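Side-chain contacts in TRAP dicarboxylate transporter-DctP subunit (Marinobacter aquaeolei, PDB 4PFI), which probably captures a carboxylate-bearing solute in the periplasm and delivers it to a TRAP-type membrane transporter: residues T111-L116 against S138-A143; R322-T327 against A333-A338; G102-T107 against A147-L152; F98-H103 against V155-M160; F118-E123 against R128-A133. All blocks are in the same frame, centred on the assembly; numbering follows the deposited sequence.

Interaction 1 of 5, residues T111-L116 against S138-A143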
# COMPACT_ATOMS: atom_id res chain seq x y z
N THR A 111 -3.56 -3.78 -9.96
CA THR A 111 -3.24 -3.43 -8.58
C THR A 111 -4.20 -2.34 -8.06
O THR A 111 -4.30 -2.14 -6.86
CB THR A 111 -1.76 -3.00 -8.40
OG1 THR A 111 -1.45 -1.93 -9.29
CG2 THR A 111 -0.83 -4.17 -8.69
N GLY A 112 -4.92 -1.67 -8.97
CA GLY A 112 -5.95 -0.73 -8.57
C GLY A 112 -6.98 -1.36 -7.63
O GLY A 112 -7.62 -0.68 -6.85
N LEU A 113 -7.15 -2.67 -7.73
CA LEU A 113 -8.01 -3.39 -6.81
C LEU A 113 -7.77 -2.96 -5.36
O LEU A 113 -8.71 -2.85 -4.59
CB LEU A 113 -7.75 -4.90 -6.94
CG LEU A 113 -8.56 -5.83 -6.04
CD1 LEU A 113 -9.94 -6.11 -6.65
CD2 LEU A 113 -7.78 -7.16 -5.80
N PHE A 114 -6.51 -2.72 -5.00
CA PHE A 114 -6.12 -2.42 -3.63
C PHE A 114 -6.41 -1.01 -3.17
O PHE A 114 -6.26 -0.70 -1.99
CB PHE A 114 -4.62 -2.72 -3.42
CG PHE A 114 -4.28 -4.16 -3.61
CD1 PHE A 114 -4.86 -5.12 -2.79
CD2 PHE A 114 -3.44 -4.55 -4.64
CE1 PHE A 114 -4.57 -6.47 -2.98
CE2 PHE A 114 -3.14 -5.90 -4.83
CZ PHE A 114 -3.72 -6.87 -3.99
N ASN A 115 -6.81 -0.14 -4.10
CA ASN A 115 -7.27 1.20 -3.73
C ASN A 115 -8.81 1.34 -3.76
O ASN A 115 -9.32 2.42 -3.50
CB ASN A 115 -6.66 2.29 -4.62
CG ASN A 115 -5.13 2.24 -4.69
OD1 ASN A 115 -4.55 2.49 -5.75
ND2 ASN A 115 -4.47 1.93 -3.58
N LEU A 116 -9.54 0.27 -4.09
CA LEU A 116 -11.01 0.32 -4.05
C LEU A 116 -11.53 0.33 -2.60
O LEU A 116 -11.06 -0.43 -1.76
CB LEU A 116 -11.62 -0.88 -4.80
CG LEU A 116 -11.51 -0.79 -6.34
CD1 LEU A 116 -11.94 -2.09 -6.96
CD2 LEU A 116 -12.35 0.37 -6.89
N SER A 138 -1.78 -15.96 -7.82
CA SER A 138 -1.61 -16.43 -9.18
C SER A 138 -2.43 -15.61 -10.17
O SER A 138 -2.00 -15.39 -11.30
CB SER A 138 -1.95 -17.93 -9.29
OG SER A 138 -3.25 -18.21 -8.79
N ALA A 139 -3.60 -15.14 -9.76
CA ALA A 139 -4.42 -14.30 -10.63
C ALA A 139 -3.67 -13.01 -11.04
O ALA A 139 -3.96 -12.41 -12.08
CB ALA A 139 -5.77 -13.97 -9.96
N PHE A 140 -2.69 -12.61 -10.25
CA PHE A 140 -1.96 -11.38 -10.49
C PHE A 140 -0.67 -11.62 -11.23
O PHE A 140 -0.20 -10.72 -11.93
CB PHE A 140 -1.63 -10.70 -9.17
CG PHE A 140 -2.66 -9.75 -8.70
CD1 PHE A 140 -2.71 -8.47 -9.22
CD2 PHE A 140 -3.57 -10.12 -7.73
CE1 PHE A 140 -3.65 -7.56 -8.76
CE2 PHE A 140 -4.51 -9.22 -7.27
CZ PHE A 140 -4.55 -7.93 -7.79
N GLU A 141 -0.10 -12.80 -11.05
CA GLU A 141 1.21 -13.14 -11.62
C GLU A 141 1.38 -12.76 -13.10
O GLU A 141 2.40 -12.19 -13.47
CB GLU A 141 1.52 -14.63 -11.45
CG GLU A 141 2.12 -14.99 -10.10
CD GLU A 141 2.44 -16.48 -9.97
OE1 GLU A 141 2.97 -17.09 -10.95
OE2 GLU A 141 2.16 -17.06 -8.90
N PRO A 142 0.40 -13.10 -13.95
CA PRO A 142 0.49 -12.79 -15.38
C PRO A 142 0.56 -11.29 -15.65
O PRO A 142 1.34 -10.87 -16.51
CB PRO A 142 -0.81 -13.38 -15.94
CG PRO A 142 -1.23 -14.41 -14.95
CD PRO A 142 -0.82 -13.85 -13.63
N ALA A 143 -0.22 -10.48 -14.92
CA ALA A 143 -0.22 -9.04 -15.12
C ALA A 143 1.17 -8.47 -14.82
O ALA A 143 1.64 -7.56 -15.50
CB ALA A 143 -1.27 -8.37 -14.26

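Interaction 2 of 5, residues R322-T327 against A333-A338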
# COMPACT_ATOMS: atom_id res chain seq x y z
N ARG A 322 -15.29 2.09 -12.97
CA ARG A 322 -14.09 2.63 -13.64
C ARG A 322 -12.97 1.59 -13.63
O ARG A 322 -12.21 1.47 -14.59
CB ARG A 322 -13.63 3.93 -12.96
CG ARG A 322 -12.24 4.44 -13.39
CD ARG A 322 -12.16 4.87 -14.87
NE ARG A 322 -13.35 5.61 -15.32
CZ ARG A 322 -13.59 6.90 -15.06
NH1 ARG A 322 -12.73 7.62 -14.33
NH2 ARG A 322 -14.70 7.48 -15.51
N PHE A 323 -12.89 0.81 -12.56
CA PHE A 323 -11.85 -0.20 -12.42
C PHE A 323 -12.03 -1.30 -13.45
O PHE A 323 -11.06 -1.73 -14.06
CB PHE A 323 -11.84 -0.83 -11.02
CG PHE A 323 -10.81 -1.92 -10.85
CD1 PHE A 323 -9.46 -1.65 -10.98
CD2 PHE A 323 -11.21 -3.23 -10.60
CE1 PHE A 323 -8.53 -2.65 -10.83
CE2 PHE A 323 -10.28 -4.25 -10.45
CZ PHE A 323 -8.94 -3.96 -10.56
N ILE A 324 -13.27 -1.75 -13.62
CA ILE A 324 -13.62 -2.78 -14.62
C ILE A 324 -13.35 -2.30 -16.04
O ILE A 324 -12.73 -3.01 -16.81
CB ILE A 324 -15.10 -3.23 -14.54
CG1 ILE A 324 -15.40 -3.88 -13.19
CG2 ILE A 324 -15.44 -4.22 -15.66
CD1 ILE A 324 -14.44 -4.99 -12.83
N GLU A 325 -13.83 -1.10 -16.38
CA GLU A 325 -13.53 -0.50 -17.68
C GLU A 325 -12.03 -0.55 -18.00
O GLU A 325 -11.63 -0.79 -19.13
CB GLU A 325 -13.98 0.96 -17.71
CG GLU A 325 -15.46 1.17 -17.59
CD GLU A 325 -15.84 2.63 -17.28
OE1 GLU A 325 -14.92 3.46 -17.04
OE2 GLU A 325 -17.05 2.94 -17.27
N LEU A 326 -11.21 -0.34 -16.98
CA LEU A 326 -9.76 -0.28 -17.14
C LEU A 326 -9.05 -1.64 -17.18
O LEU A 326 -7.96 -1.74 -17.72
CB LEU A 326 -9.14 0.55 -16.01
CG LEU A 326 -9.27 2.08 -16.17
CD1 LEU A 326 -8.80 2.82 -14.89
CD2 LEU A 326 -8.49 2.55 -17.41
N THR A 327 -9.66 -2.67 -16.61
CA THR A 327 -8.99 -3.96 -16.48
C THR A 327 -9.78 -5.13 -17.08
O THR A 327 -9.27 -6.24 -17.18
CB THR A 327 -8.68 -4.28 -15.00
OG1 THR A 327 -9.89 -4.29 -14.24
CG2 THR A 327 -7.72 -3.23 -14.41
N ALA A 333 -12.98 -10.67 -12.04
CA ALA A 333 -12.74 -11.91 -11.31
C ALA A 333 -12.03 -11.62 -10.00
O ALA A 333 -12.32 -12.23 -8.98
CB ALA A 333 -11.92 -12.89 -12.14
N LEU A 334 -11.10 -10.67 -10.03
CA LEU A 334 -10.39 -10.25 -8.81
C LEU A 334 -11.40 -9.74 -7.78
O LEU A 334 -11.39 -10.16 -6.61
CB LEU A 334 -9.35 -9.18 -9.14
CG LEU A 334 -8.23 -9.72 -10.03
CD1 LEU A 334 -7.40 -8.60 -10.66
CD2 LEU A 334 -7.33 -10.67 -9.23
N ILE A 335 -12.27 -8.83 -8.22
CA ILE A 335 -13.35 -8.31 -7.39
C ILE A 335 -14.22 -9.45 -6.84
O ILE A 335 -14.67 -9.41 -5.69
CB ILE A 335 -14.23 -7.32 -8.18
CG1 ILE A 335 -13.46 -6.02 -8.44
CG2 ILE A 335 -15.54 -7.03 -7.44
CD1 ILE A 335 -14.31 -4.87 -8.89
N GLN A 336 -14.43 -10.47 -7.67
CA GLN A 336 -15.24 -11.62 -7.28
C GLN A 336 -14.54 -12.45 -6.22
O GLN A 336 -15.16 -12.85 -5.23
CB GLN A 336 -15.59 -12.49 -8.50
CG GLN A 336 -16.81 -11.97 -9.27
CD GLN A 336 -16.81 -12.30 -10.76
OE1 GLN A 336 -16.22 -13.30 -11.20
NE2 GLN A 336 -17.47 -11.46 -11.55
N ARG A 337 -13.25 -12.70 -6.40
CA ARG A 337 -12.51 -13.49 -5.42
C ARG A 337 -12.46 -12.79 -4.06
O ARG A 337 -12.60 -13.43 -3.02
CB ARG A 337 -11.10 -13.83 -5.93
N ALA A 338 -12.30 -11.46 -4.07
CA ALA A 338 -12.17 -10.69 -2.82
C ALA A 338 -13.52 -10.40 -2.16
O ALA A 338 -13.57 -10.05 -0.99
CB ALA A 338 -11.45 -9.38 -3.09

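Interaction 3 of 5, residues G102-T107 against A147-L152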
# COMPACT_ATOMS: atom_id res chain seq x y z
N GLY A 102 0.44 2.70 -6.71
CA GLY A 102 0.83 3.94 -7.37
C GLY A 102 1.95 3.81 -8.39
O GLY A 102 1.88 4.38 -9.48
N HIS A 103 3.00 3.07 -8.05
CA HIS A 103 4.17 2.91 -8.92
C HIS A 103 3.97 1.89 -10.05
O HIS A 103 4.84 1.72 -10.90
CB HIS A 103 5.39 2.50 -8.08
CG HIS A 103 5.94 3.60 -7.24
ND1 HIS A 103 5.85 3.60 -5.86
CD2 HIS A 103 6.56 4.76 -7.58
CE1 HIS A 103 6.39 4.70 -5.39
NE2 HIS A 103 6.84 5.42 -6.41
N LEU A 104 2.82 1.21 -10.03
CA LEU A 104 2.54 0.11 -10.94
C LEU A 104 1.34 0.38 -11.85
O LEU A 104 1.11 -0.38 -12.78
CB LEU A 104 2.22 -1.15 -10.13
CG LEU A 104 3.33 -1.84 -9.34
CD1 LEU A 104 2.71 -3.00 -8.54
CD2 LEU A 104 4.39 -2.34 -10.30
N ALA A 105 0.59 1.45 -11.58
CA ALA A 105 -0.72 1.66 -12.21
C ALA A 105 -0.70 1.78 -13.75
O ALA A 105 -1.70 1.47 -14.40
CB ALA A 105 -1.40 2.89 -11.60
N ASP A 106 0.40 2.24 -14.33
CA ASP A 106 0.47 2.40 -15.79
C ASP A 106 0.93 1.12 -16.47
O ASP A 106 0.78 0.97 -17.68
CB ASP A 106 1.40 3.55 -16.16
CG ASP A 106 0.73 4.91 -16.01
OD1 ASP A 106 -0.43 5.08 -16.47
OD2 ASP A 106 1.36 5.81 -15.41
N THR A 107 1.49 0.20 -15.70
CA THR A 107 1.96 -1.07 -16.24
C THR A 107 1.08 -2.25 -15.78
O THR A 107 0.77 -3.14 -16.58
CB THR A 107 3.44 -1.31 -15.86
OG1 THR A 107 3.61 -1.10 -14.44
CG2 THR A 107 4.35 -0.35 -16.58
N ALA A 147 4.66 -7.01 -17.28
CA ALA A 147 5.50 -5.83 -17.04
C ALA A 147 6.95 -6.23 -16.78
O ALA A 147 7.78 -5.40 -16.41
CB ALA A 147 4.95 -5.01 -15.85
N GLY A 148 7.24 -7.52 -16.99
CA GLY A 148 8.56 -8.10 -16.78
C GLY A 148 8.97 -8.25 -15.32
O GLY A 148 10.14 -8.08 -14.97
N LEU A 149 8.01 -8.61 -14.47
CA LEU A 149 8.28 -8.73 -13.05
C LEU A 149 7.78 -10.05 -12.47
O LEU A 149 6.72 -10.55 -12.85
CB LEU A 149 7.66 -7.54 -12.28
CG LEU A 149 8.29 -6.17 -12.53
CD1 LEU A 149 7.45 -5.07 -11.90
CD2 LEU A 149 9.72 -6.13 -12.01
N GLN A 150 8.53 -10.60 -11.53
CA GLN A 150 8.07 -11.77 -10.80
C GLN A 150 7.39 -11.32 -9.49
O GLN A 150 8.06 -10.81 -8.60
CB GLN A 150 9.23 -12.73 -10.51
CG GLN A 150 8.82 -13.98 -9.76
CD GLN A 150 7.85 -14.85 -10.55
OE1 GLN A 150 8.19 -15.36 -11.62
NE2 GLN A 150 6.63 -15.02 -10.03
N LEU A 151 6.07 -11.51 -9.40
CA LEU A 151 5.32 -11.21 -8.18
C LEU A 151 5.54 -12.33 -7.16
O LEU A 151 5.33 -13.49 -7.48
CB LEU A 151 3.82 -11.09 -8.47
CG LEU A 151 2.92 -11.02 -7.23
CD1 LEU A 151 3.05 -9.67 -6.52
CD2 LEU A 151 1.46 -11.32 -7.56
N LEU A 152 5.96 -11.96 -5.95
CA LEU A 152 6.23 -12.94 -4.89
C LEU A 152 5.16 -12.90 -3.80
O LEU A 152 4.98 -13.87 -3.07
CB LEU A 152 7.61 -12.70 -4.27
CG LEU A 152 8.78 -12.77 -5.26
CD1 LEU A 152 10.12 -12.50 -4.56
CD2 LEU A 152 8.79 -14.12 -5.98

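Interaction 4 of 5, residues F98-H103 against V155-M160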
# COMPACT_ATOMS: atom_id res chain seq x y z
N PHE A 98 10.06 -3.49 -3.22
CA PHE A 98 8.67 -3.24 -2.93
C PHE A 98 8.11 -2.42 -4.08
O PHE A 98 8.80 -1.58 -4.66
CB PHE A 98 8.53 -2.49 -1.61
CG PHE A 98 8.48 -3.40 -0.42
CD1 PHE A 98 7.36 -4.18 -0.18
CD2 PHE A 98 9.53 -3.46 0.48
CE1 PHE A 98 7.29 -5.02 0.92
CE2 PHE A 98 9.45 -4.29 1.58
CZ PHE A 98 8.33 -5.07 1.79
N ALA A 99 6.85 -2.67 -4.42
CA ALA A 99 6.17 -1.87 -5.44
C ALA A 99 4.73 -1.71 -4.99
O ALA A 99 4.01 -2.69 -4.83
CB ALA A 99 6.23 -2.55 -6.80
N SER A 100 4.32 -0.48 -4.77
CA SER A 100 2.94 -0.16 -4.44
C SER A 100 2.07 0.09 -5.69
O SER A 100 2.60 0.23 -6.80
CB SER A 100 2.94 1.04 -3.51
OG SER A 100 3.69 0.71 -2.34
N PRO A 101 0.74 0.12 -5.52
CA PRO A 101 -0.15 0.32 -6.68
C PRO A 101 0.14 1.62 -7.43
O PRO A 101 0.14 1.60 -8.66
CB PRO A 101 -1.55 0.31 -6.06
CG PRO A 101 -1.41 -0.55 -4.83
CD PRO A 101 -0.01 -0.21 -4.30
N GLY A 102 0.44 2.70 -6.71
CA GLY A 102 0.83 3.94 -7.37
C GLY A 102 1.95 3.81 -8.39
O GLY A 102 1.88 4.38 -9.48
N HIS A 103 3.00 3.07 -8.05
CA HIS A 103 4.17 2.91 -8.92
C HIS A 103 3.97 1.89 -10.05
O HIS A 103 4.84 1.72 -10.90
CB HIS A 103 5.39 2.50 -8.08
CG HIS A 103 5.94 3.60 -7.24
ND1 HIS A 103 5.85 3.60 -5.86
CD2 HIS A 103 6.56 4.76 -7.58
CE1 HIS A 103 6.39 4.70 -5.39
NE2 HIS A 103 6.84 5.42 -6.41
N VAL A 155 2.14 -7.35 0.92
CA VAL A 155 2.38 -6.98 2.31
C VAL A 155 1.53 -5.77 2.75
O VAL A 155 1.53 -4.73 2.09
CB VAL A 155 3.85 -6.64 2.52
CG1 VAL A 155 4.10 -6.30 3.98
CG2 VAL A 155 4.74 -7.81 2.05
N PRO A 156 0.83 -5.89 3.89
CA PRO A 156 0.01 -4.80 4.46
C PRO A 156 0.86 -3.70 5.11
O PRO A 156 1.83 -4.04 5.80
CB PRO A 156 -0.82 -5.52 5.53
CG PRO A 156 0.09 -6.66 6.01
CD PRO A 156 0.88 -7.08 4.76
N GLU A 157 0.55 -2.42 4.89
CA GLU A 157 1.28 -1.33 5.58
C GLU A 157 0.34 -0.57 6.52
O GLU A 157 0.77 0.28 7.30
CB GLU A 157 1.97 -0.38 4.61
CG GLU A 157 2.68 -1.12 3.50
CD GLU A 157 3.50 -0.22 2.59
OE1 GLU A 157 3.05 0.04 1.44
OE2 GLU A 157 4.61 0.22 2.99
N GLY A 158 -0.93 -0.91 6.47
CA GLY A 158 -1.87 -0.38 7.43
C GLY A 158 -3.12 0.19 6.80
O GLY A 158 -3.18 0.38 5.58
N TRP A 159 -4.13 0.42 7.62
CA TRP A 159 -5.33 1.09 7.17
C TRP A 159 -5.00 2.48 6.62
O TRP A 159 -4.32 3.26 7.29
CB TRP A 159 -6.27 1.24 8.36
CG TRP A 159 -7.07 0.03 8.69
CD1 TRP A 159 -7.02 -0.71 9.82
CD2 TRP A 159 -8.06 -0.59 7.84
NE1 TRP A 159 -7.91 -1.76 9.74
CE2 TRP A 159 -8.56 -1.71 8.54
CE3 TRP A 159 -8.56 -0.29 6.58
CZ2 TRP A 159 -9.54 -2.54 8.01
CZ3 TRP A 159 -9.53 -1.13 6.04
CH2 TRP A 159 -10.02 -2.24 6.77
N MSE A 160 -5.51 2.83 5.44
CA MSE A 160 -5.42 4.23 4.98
C MSE A 160 -6.21 5.11 5.96
O MSE A 160 -7.29 4.73 6.41
CB MSE A 160 -5.97 4.40 3.56
CG MSE A 160 -5.19 3.62 2.50
SE MSE A 160 -3.38 4.32 2.23
CE MSE A 160 -3.80 5.87 1.08

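Interaction 5 of 5, residues F118-E123 against R128-A133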
# COMPACT_ATOMS: atom_id res chain seq x y z
N PHE A 118 -13.84 -0.37 0.64
CA PHE A 118 -14.82 -1.33 1.19
C PHE A 118 -14.90 -2.63 0.40
O PHE A 118 -15.93 -3.26 0.35
CB PHE A 118 -16.20 -0.67 1.30
CG PHE A 118 -16.18 0.61 2.09
CD1 PHE A 118 -15.98 0.59 3.46
CD2 PHE A 118 -16.31 1.84 1.46
CE1 PHE A 118 -15.91 1.76 4.19
CE2 PHE A 118 -16.25 3.02 2.20
CZ PHE A 118 -16.05 2.97 3.57
N LEU A 119 -13.79 -3.05 -0.21
CA LEU A 119 -13.80 -4.22 -1.08
C LEU A 119 -13.22 -5.42 -0.35
O LEU A 119 -13.92 -6.40 -0.09
CB LEU A 119 -13.01 -3.95 -2.35
CG LEU A 119 -12.97 -5.14 -3.32
CD1 LEU A 119 -14.18 -5.13 -4.23
CD2 LEU A 119 -11.69 -5.12 -4.13
N LEU A 120 -11.93 -5.36 -0.06
CA LEU A 120 -11.28 -6.40 0.72
C LEU A 120 -11.95 -6.51 2.08
O LEU A 120 -12.49 -5.53 2.59
CB LEU A 120 -9.81 -6.07 0.91
CG LEU A 120 -8.86 -6.40 -0.23
CD1 LEU A 120 -9.40 -5.98 -1.60
CD2 LEU A 120 -7.52 -5.71 0.07
N PRO A 121 -11.95 -7.72 2.68
CA PRO A 121 -12.59 -7.91 3.98
C PRO A 121 -11.96 -7.02 5.09
O PRO A 121 -10.74 -6.88 5.13
CB PRO A 121 -12.36 -9.40 4.27
CG PRO A 121 -11.26 -9.82 3.36
CD PRO A 121 -11.35 -8.96 2.15
N GLU A 122 -12.81 -6.42 5.92
CA GLU A 122 -12.41 -5.57 7.04
C GLU A 122 -11.57 -6.33 8.05
O GLU A 122 -10.51 -5.87 8.47
CB GLU A 122 -13.64 -5.10 7.82
CG GLU A 122 -14.68 -4.39 7.02
CD GLU A 122 -15.91 -4.07 7.85
OE1 GLU A 122 -15.94 -4.46 9.04
OE2 GLU A 122 -16.84 -3.44 7.31
N GLU A 123 -12.11 -7.46 8.48
CA GLU A 123 -11.49 -8.26 9.52
C GLU A 123 -10.16 -8.78 9.00
O GLU A 123 -10.03 -9.13 7.83
CB GLU A 123 -12.38 -9.44 9.96
CG GLU A 123 -13.84 -9.07 10.25
CD GLU A 123 -14.03 -8.09 11.41
OE1 GLU A 123 -13.26 -8.16 12.40
OE2 GLU A 123 -14.97 -7.24 11.35
N ARG A 128 -6.09 -11.42 5.58
CA ARG A 128 -4.83 -12.12 5.52
C ARG A 128 -4.97 -13.38 4.63
O ARG A 128 -4.15 -13.60 3.74
CB ARG A 128 -4.38 -12.53 6.93
CG ARG A 128 -2.92 -12.96 6.99
CD ARG A 128 -2.50 -13.24 8.43
NE ARG A 128 -3.23 -14.36 9.01
CZ ARG A 128 -2.90 -15.64 8.84
NH1 ARG A 128 -3.63 -16.59 9.42
NH2 ARG A 128 -1.85 -15.96 8.10
N ARG A 129 -6.01 -14.17 4.88
CA ARG A 129 -6.23 -15.41 4.11
C ARG A 129 -6.23 -15.12 2.62
O ARG A 129 -5.64 -15.86 1.83
CB ARG A 129 -7.57 -16.06 4.48
CG ARG A 129 -7.52 -16.97 5.70
CD ARG A 129 -8.80 -17.84 5.84
NE ARG A 129 -9.89 -17.13 6.53
CZ ARG A 129 -11.10 -16.85 6.01
NH1 ARG A 129 -11.41 -17.22 4.77
NH2 ARG A 129 -12.00 -16.19 6.75
N LEU A 130 -6.93 -14.06 2.23
CA LEU A 130 -7.07 -13.69 0.82
C LEU A 130 -5.72 -13.37 0.18
O LEU A 130 -5.35 -13.96 -0.84
CB LEU A 130 -7.99 -12.48 0.69
CG LEU A 130 -8.31 -12.07 -0.74
CD1 LEU A 130 -9.18 -13.15 -1.45
CD2 LEU A 130 -8.96 -10.67 -0.73
N LEU A 131 -4.97 -12.45 0.79
CA LEU A 131 -3.68 -12.02 0.25
C LEU A 131 -2.68 -13.18 0.16
O LEU A 131 -1.75 -13.13 -0.65
CB LEU A 131 -3.07 -10.90 1.11
CG LEU A 131 -3.77 -9.53 1.12
CD1 LEU A 131 -3.10 -8.63 2.15
CD2 LEU A 131 -3.78 -8.83 -0.23
N GLU A 132 -2.87 -14.20 0.99
CA GLU A 132 -1.97 -15.36 1.08
C GLU A 132 -2.39 -16.46 0.14
O GLU A 132 -1.61 -17.36 -0.15
CB GLU A 132 -2.00 -15.95 2.49
CG GLU A 132 -1.01 -15.35 3.45
CD GLU A 132 -1.12 -15.94 4.85
OE1 GLU A 132 -1.80 -16.99 5.04
OE2 GLU A 132 -0.52 -15.36 5.78
N ALA A 133 -3.64 -16.41 -0.29
CA ALA A 133 -4.20 -17.43 -1.16
C ALA A 133 -3.36 -17.56 -2.43
O ALA A 133 -3.09 -16.57 -3.13
CB ALA A 133 -5.64 -17.10 -1.50

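Interaction 1 of 5, residues T111-L116 against S138-A143
T111 O accepts the backbone N of F114 at 2.9 Å, closing a turn of 3-10 helix, and both of these residues then meet F140, which reaches over from helix 134-145. The ring of F140 enters far end first. Its CE1 lies 4.0 Å from T111 N, near the ring plane, while T111 OG1 is engaged by V108 O. Also at the ring edge sits a methyl of L113, with CD2 3.9 Å from F140 CZ; this branch is carried toward the ring because L113 CG stands opposite its backbone N (chi1 180°). F114 and F140 arrive from opposite directions with planes only 16° apart, yet their centroids are 5.6 Å apart, so the near-parallel planes are offset too far for a real stack. Around them, F154 and F136 each make edge-to-face pairs with F140, and L334 of helix 318-339 adds an aliphatic neighbour. Cutting F140 back to an alanine would probably open a gap in which L113 CD2 and F114 CE2 lose their shared partner. The contact across the segments is therefore made by dispersion between buried side chains, with one backbone N at the ring edge, and no polar pair sets it.

Interaction 2 of 5, residues R322-T327 against A333-A338
The CA atoms of I324 and I335 lie 9.1 Å apart, far closer than eleven residues of straight helix would place them, so the chain running through helix 318-339 bends back and lets its two arms pack. I335 is the side chain that reaches across. Its CD1 meets F323 CD2 at 3.9 Å, at the edge of the phenyl ring and near its plane, the two side chains running antiparallel as they pass. The same methyl touches I324 CD1 at 3.9 Å, this time with the side chains crossing at a slant. A trans first torsion (chi1 178°) turns F323 to this side. One face of its ring carries T327 OG1, 3.7 Å above the plane and over the centre. That hydroxyl donates to F323 O at 2.8 Å, tilted well above the carbonyl plane. Farther out, R322 NE bonds E325 OE1 at 3.2 Å, almost exactly in the guanidinium plane. L113 touches both F323 and I335. Replacing I335 with an alanine would probably leave F323 CD2 and I324 CD1 without the methyl that joins them, and a gap between the arms. The arms therefore meet through apolar carbon alone, while the side-chain polar bonds described, from T327 and R322, stay within 322-327.

Interaction 3 of 5, residues G102-T107 against A147-L152
A Schellman motif ends helix 134-145 just where A147 meets T107, and the strand that follows brings L149 to L104. G148, with positive phi, is the C-prime residue of the motif: L149 N returns to Y144 O and G148 N to H145 O, so the chain leaves the helix and enters strand 149-164. Here the backbones come close, with the CA atoms of T107 and A147 6.0 Å apart, and the beta carbons of T107 and A147 touch at 4.0 Å. Deeper in, the branched ends of the two leucines make a looser pair, L104 CD2 lying 4.4 Å from L149 CD1; Y144 and A99 also pack on L104. The threonine has a polar task within its own segment. With OG1 lodged between the backbone N and the carbonyl carbon (chi1 49°), the hydroxyl donates to L104 O at 3.1 Å. T107 N reaches that oxygen from the same face of the carbonyl plane at 3.0 Å, so L104 O is gripped twice. Its bond to L104 O holds the hydroxyl of T107 in its own segment, while T107 N shares that acceptor, and what T107 offers to A147 is its carbon. The link between the two segments is accordingly apolar and modest, from the partly exposed A147 to the buried leucines.

Interaction 4 of 5, residues F98-H103 against V155-M160
The side chains of F98 and V155 run nearly perpendicular, and the valine meets the phenyl ring at its edge: CG2 of V155 lies 3.9 Å from F98 CE1, close to the ring plane. F40 and Y53 also meet this ring, so it belongs to a larger aromatic cluster. The second approach is polar. E157 CG to CD continues extended (chi2 -174°), which carries the carboxylate back toward S100, but OE1 of E157 stays 3.9 Å from S100 OG, too far to bond. Each polar end has another partner: S100 OG hydrogen-bonds E43 OE1, and E157 OE2 pairs with Q50 NE2. E44 brings a second carboxylate near E157, which may raise the proton affinity of one of them. The strands of F98 and V155 do not pair with each other. Strand 244-252 lies between, antiparallel to both, with V249 touching F98 and A247 hydrogen-bonded through the backbone to V155. Side chains thus reach across a central strand of a mixed sheet, an arrangement consistent with the alpha/beta architecture of the DctP-type solute-binding fold.

Interaction 5 of 5, residues F118-E123 against R128-A133
L130 packs one methyl, CD2, against both L120 and P121 where an irregular loop folds back on the helix it leads into, a loop-to-helix packing in this alpha/beta solute-binding fold. The loop side offers a proline ring carbon and a leucine branch point: CD of the P121 ring lies 4.1 Å from L130 CD2, the two side chains crossing at a slant, and L120 CG lies 4.3 Å from the same methyl. L130 extends to them with its CG anti to the backbone N (chi1 -175°). A338 of helix 318-339 also touches L130. Around this apolar first shell, the loop is positioned by polar bonds: R244 donates to the carbonyls of P121 and E122 through NH1 and NH2, and E122 forms a salt bridge with R309. E123 then occupies the N-cap position of helix 124-132. On the helix itself R128 pairs with E132, whose OE2 also bonds S275; R128 NH2 comes within 2.7 Å of E132 OE2, but the hydrogen bond is bent to 125° and weak.

Overall arrangement
From the N terminus, four of the contacts close loops of decreasing size around one another. Interaction 4 opens first at strand 96-99 and closes last on strand 149-164; interaction 3, which shares G102 and H103 with it, closes earlier on that strand. Within both lies interaction 1, joining the 3-10 segment to helix 134-145, and innermost is interaction 5, between the loop and helix 124-132. None of these cross. Interaction 2 follows in series, within helix 318-339 near the C terminus, yet it packs on interaction 1, their centres about 9 Å apart, and on interaction 5. The C-terminal helix is thereby tied to the nested loops, and these in turn to the sheet.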